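Local structure of cyclase (Streptomyces sp. R1128, 3TFZ) at residues A14-A17 with D18-W21; E136-E139 with A140-R144. The protein probably cyclises and aromatises nascent polyketide chains in the R1128 biosynthetic pathway, as a helix-grip aromatase/cyclase of the Bet v 1-like superfamily. All blocks are in the same frame, centred on the assembly; numbering follows the deposited sequence.

Contact 1 (A14-A17 with D18-W21); sequences AAPA and DLVW
Pro16 meets Leu19 and Val20 in a helix-start contact, local along the chain, where the loop after strand 5-13 turns into helix 17-25. The carbonyl of Pro16, the N-cap residue, opens the helix. Its oxygen accepts from Val20 N at 3.2 Å, with an N-H...O angle of 163°; the bond from Leu19 N to the same oxygen is weak, bent to 124°, so one oxygen takes one good bond and one weak one at the start of the helix. The next bond, Trp21 N to Ala17 O at 2.9 Å, carries the helix on.

The proline ring and Leu19 lie side by side and point the same way, the ring carbon CD of Pro16 standing 4.2 Å from CB of Leu19. Val20 sends CG2 back along the chain: with CG1 anti to the backbone N (chi1 176°), CG2 sits beside that N and rests 3.5 Å from Pro16 O and 4.2 Å from the methyl CB of Ala15. Leu19 CD2 lies 4.3 Å from the same Ala15 CB.

Ala15, buried, also rests on Ala157 and Val161 of helix 131-164, while its carbonyl oxygen accepts a hydrogen bond from Thr106 OG1. Val20 adds Ala157, Thr106 and Leu108, so the turn is pressed against both the long helix and strand 105-116. At the exposed edge, Asp18 OD1 forms a salt bridge with Arg76. Such a strand-to-helix turn, with a proline N-cap feeding a short helix, fits the helix-grip fold, in which short helices follow the first strand and a long C-terminal helix packs against the curved antiparallel sheet.

Contact 2 (E136-E139 with A140-R144); sequences EMLE and AVVER
Leu138 and Val142, one turn apart on helix 131-164, meet on the buried side of the helix. From CB, Leu138 leaves in the direction away from 140-144, yet at the branch CD2 swings back. That methyl lies 3.9 Å from CG2 of Val142 and 4.4 Å from CG1 of Val141, so one carbon spans two valines, and the Leu138 and Val142 side chains cross obliquely. A first torsion of -133°, off a staggered value, goes with this placing of Leu138 CD2 toward the valines. CG2 of Val142 also lies 3.3 Å from the carbonyl oxygen of Leu138. The same oxygen accepts Val142 N at 3.0 Å, nearly straight at 168°, and takes a second, weak bond from Val141 N.

On a neighbouring side of the helix, Met137 is extended through all three torsions, and its terminal CE lies 4.2 Å from CG2 of Val141. A bound cyclohexylpropylsulfonate, probably from the crystallisation liquor, lies near the Val141 side chain. Glu139 and Glu143 are linked through the backbone, Glu143 N to Glu139 O at 3.0 Å, while their carboxylates find partners on the first strand: Glu139 OE2 forms a salt bridge with Arg5, and Glu143 OE1 a hydrogen bond with His9.

The hydrophobic side faces the sheet, Leu138 touching Met92, Val89 and Phe114, and Val142 touching Met92, His112 and Phe114. Chemically, the contact divides an amphipathic helix: methyl groups of Leu138 and Val142 pack against the sheet, the backbone N-H groups of 140-143 are used in bonds along the helix, and Glu139 and Glu143 bond to strand 5-13, where the basic partner of Glu139 would be expected to stabilise its charged form.

From the N terminus, strand 5-13 comes first, already tied at Arg5 and His9 to the helix of contact 2. Contact 1 then closes the turn from that strand into helix 17-25. The chain runs on through helix 30-33 and the remaining strands before helix 131-164 begins, and contact 2 lies early along it, inside the helix, closing no loop. The two are in series and neither nest nor cross; their centres are about 28 Å apart, on opposite sides of the chain's centre. Helix 131-164 and strand 105-116 join them, since residues of both contacts meet that strand and contact 1 packs farther along the helix at Ala157 and Val161.

Contact 1 (A14-A17 with D18-W21)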
loop_
_atom_site.group_PDB
_atom_site.type_symbol
_atom_site.label_atom_id
_atom_site.label_comp_id
_atom_site.label_asym_id
_atom_site.label_seq_id
_atom_site.Cartn_x
_atom_site.Cartn_y
_atom_site.Cartn_z
ATOM N N ALA A 14 12.574 -0.544 -6.971
ATOM C CA ALA A 14 13.367 0.008 -8.069
ATOM C C ALA A 14 14.028 -1.201 -8.788
ATOM O O ALA A 14 15.228 -1.352 -8.705
ATOM C CB ALA A 14 14.437 1.023 -7.540
ATOM N N ALA A 15 13.239 -2.102 -9.398
ATOM C CA ALA A 15 13.739 -3.265 -10.207
ATOM C C ALA A 15 12.667 -3.589 -11.225
ATOM O O ALA A 15 11.465 -3.344 -10.953
ATOM C CB ALA A 15 13.995 -4.529 -9.319
ATOM N N PRO A 16 13.041 -4.240 -12.380
ATOM C CA PRO A 16 11.964 -4.659 -13.362
ATOM C C PRO A 16 11.022 -5.771 -12.812
ATOM O O PRO A 16 11.421 -6.556 -11.957
ATOM C CB PRO A 16 12.784 -5.187 -14.584
ATOM C CG PRO A 16 14.333 -4.598 -14.355
ATOM C CD PRO A 16 14.383 -4.703 -12.809
ATOM N N ALA A 17 9.824 -5.895 -13.359
ATOM C CA ALA A 17 8.748 -6.704 -12.762
ATOM C C ALA A 17 9.100 -8.158 -12.849
ATOM O O ALA A 17 8.797 -8.891 -11.965
ATOM C CB ALA A 17 7.394 -6.359 -13.421
ATOM N N ASP A 18 9.791 -8.566 -13.886
ATOM C CA ASP A 18 10.321 -9.906 -14.066
ATOM C C ASP A 18 11.358 -10.298 -12.996
ATOM O O ASP A 18 11.371 -11.433 -12.549
ATOM C CB ASP A 18 10.890 -10.105 -15.525
ATOM C CG ASP A 18 9.778 -10.138 -16.597
ATOM O OD1 ASP A 18 8.540 -10.174 -16.268
ATOM O OD2 ASP A 18 10.081 -10.116 -17.792
ATOM N N LEU A 19 12.223 -9.374 -12.578
ATOM C CA LEU A 19 13.139 -9.709 -11.530
ATOM C C LEU A 19 12.419 -9.879 -10.153
ATOM O O LEU A 19 12.735 -10.791 -9.301
ATOM C CB LEU A 19 14.228 -8.677 -11.521
ATOM C CG LEU A 19 15.349 -8.924 -10.495
ATOM C CD1 LEU A 19 15.957 -10.337 -10.815
ATOM C CD2 LEU A 19 16.330 -7.850 -10.764
ATOM N N VAL A 20 11.417 -9.041 -9.929
ATOM C CA VAL A 20 10.602 -9.152 -8.749
ATOM C C VAL A 20 9.842 -10.469 -8.747
ATOM O O VAL A 20 9.662 -11.040 -7.725
ATOM C CB VAL A 20 9.651 -7.960 -8.666
ATOM C CG1 VAL A 20 8.710 -8.101 -7.489
ATOM C CG2 VAL A 20 10.443 -6.633 -8.551
ATOM N N TRP A 21 9.331 -10.895 -9.906
ATOM C CA TRP A 21 8.674 -12.160 -10.040
ATOM C C TRP A 21 9.652 -13.271 -9.574
ATOM O O TRP A 21 9.274 -14.096 -8.734
ATOM C CB TRP A 21 8.231 -12.408 -11.504
ATOM C CG TRP A 21 7.653 -13.827 -11.593
ATOM C CD1 TRP A 21 8.213 -14.936 -12.193
ATOM C CD2 TRP A 21 6.444 -14.265 -10.964
ATOM N NE1 TRP A 21 7.392 -16.039 -11.979
ATOM C CE2 TRP A 21 6.333 -15.656 -11.180
ATOM C CE3 TRP A 21 5.425 -13.591 -10.223
ATOM C CZ2 TRP A 21 5.233 -16.404 -10.694
ATOM C CZ3 TRP A 21 4.384 -14.291 -9.772
ATOM C CH2 TRP A 21 4.259 -15.693 -10.047
#

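Contact 2 (E136-E139 with A140-R144)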
loop_
_atom_site.group_PDB
_atom_site.type_symbol
_atom_site.label_atom_id
_atom_site.label_comp_id
_atom_site.label_asym_id
_atom_site.label_seq_id
_atom_site.Cartn_x
_atom_site.Cartn_y
_atom_site.Cartn_z
ATOM N N GLU A 136 -7.182 -8.432 18.128
ATOM C CA GLU A 136 -6.291 -7.339 18.363
ATOM C C GLU A 136 -4.893 -7.828 18.091
ATOM O O GLU A 136 -4.174 -7.153 17.415
ATOM C CB GLU A 136 -6.486 -6.883 19.800
ATOM C CG GLU A 136 -5.511 -5.896 20.257
ATOM C CD GLU A 136 -6.037 -4.508 19.985
ATOM O OE1 GLU A 136 -7.271 -4.452 19.975
ATOM O OE2 GLU A 136 -5.258 -3.522 19.798
ATOM N N MET A 137 -4.523 -9.002 18.602
ATOM C CA MET A 137 -3.225 -9.578 18.341
ATOM C C MET A 137 -2.958 -9.917 16.822
ATOM O O MET A 137 -1.874 -9.687 16.290
ATOM C CB MET A 137 -3.077 -10.857 19.173
ATOM C CG MET A 137 -1.912 -11.673 18.703
ATOM S SD MET A 137 -1.342 -12.965 19.761
ATOM C CE MET A 137 -0.057 -13.638 18.642
ATOM N N LEU A 138 -3.958 -10.502 16.155
ATOM C CA LEU A 138 -3.886 -10.765 14.707
ATOM C C LEU A 138 -3.801 -9.529 13.867
ATOM O O LEU A 138 -3.058 -9.540 12.955
ATOM C CB LEU A 138 -5.088 -11.578 14.214
ATOM C CG LEU A 138 -4.917 -12.817 13.292
ATOM C CD1 LEU A 138 -6.055 -13.009 12.419
ATOM C CD2 LEU A 138 -3.664 -12.994 12.544
ATOM N N GLU A 139 -4.548 -8.461 14.124
ATOM C CA GLU A 139 -4.245 -7.209 13.354
ATOM C C GLU A 139 -2.789 -6.770 13.467
ATOM O O GLU A 139 -2.241 -6.356 12.436
ATOM C CB GLU A 139 -5.055 -5.943 13.751
ATOM C CG GLU A 139 -6.485 -6.075 13.751
ATOM C CD GLU A 139 -7.202 -5.885 12.442
ATOM O OE1 GLU A 139 -6.779 -5.088 11.518
ATOM O OE2 GLU A 139 -8.298 -6.513 12.394
ATOM N N ALA A 140 -2.202 -6.833 14.691
ATOM C CA ALA A 140 -0.862 -6.320 14.943
ATOM C C ALA A 140 0.178 -7.113 14.134
ATOM O O ALA A 140 1.165 -6.553 13.629
ATOM C CB ALA A 140 -0.514 -6.314 16.431
ATOM N N VAL A 141 -0.094 -8.381 13.967
ATOM C CA VAL A 141 0.869 -9.362 13.501
ATOM C C VAL A 141 0.764 -9.337 11.931
ATOM O O VAL A 141 1.756 -9.384 11.209
ATOM C CB VAL A 141 0.452 -10.777 14.121
ATOM C CG1 VAL A 141 0.567 -11.923 13.028
ATOM C CG2 VAL A 141 1.157 -11.026 15.535
ATOM N N VAL A 142 -0.444 -9.224 11.426
ATOM C CA VAL A 142 -0.597 -9.072 10.002
ATOM C C VAL A 142 0.039 -7.760 9.493
ATOM O O VAL A 142 0.805 -7.784 8.523
ATOM C CB VAL A 142 -2.086 -9.105 9.618
ATOM C CG1 VAL A 142 -2.234 -8.564 8.154
ATOM C CG2 VAL A 142 -2.628 -10.474 9.816
ATOM N N GLU A 143 -0.248 -6.652 10.206
ATOM C CA GLU A 143 0.292 -5.347 9.931
ATOM C C GLU A 143 1.841 -5.361 9.980
ATOM O O GLU A 143 2.517 -4.905 9.019
ATOM C CB GLU A 143 -0.318 -4.304 10.892
ATOM C CG GLU A 143 0.449 -2.986 10.947
ATOM C CD GLU A 143 0.328 -2.174 9.637
ATOM O OE1 GLU A 143 -0.606 -2.478 8.869
ATOM O OE2 GLU A 143 1.143 -1.233 9.383
ATOM N N ARG A 144 2.419 -5.826 11.086
ATOM C CA ARG A 144 3.869 -5.952 11.193
ATOM C C ARG A 144 4.593 -6.761 10.071
ATOM O O ARG A 144 5.617 -6.387 9.514
ATOM C CB ARG A 144 4.228 -6.482 12.629
ATOM C CG ARG A 144 5.718 -6.854 12.847
ATOM C CD ARG A 144 6.123 -7.133 14.298
ATOM N NE ARG A 144 6.910 -5.968 14.632
ATOM C CZ ARG A 144 8.207 -5.951 14.927
ATOM N NH1 ARG A 144 8.940 -7.078 15.054
ATOM N NH2 ARG A 144 8.768 -4.764 15.140
#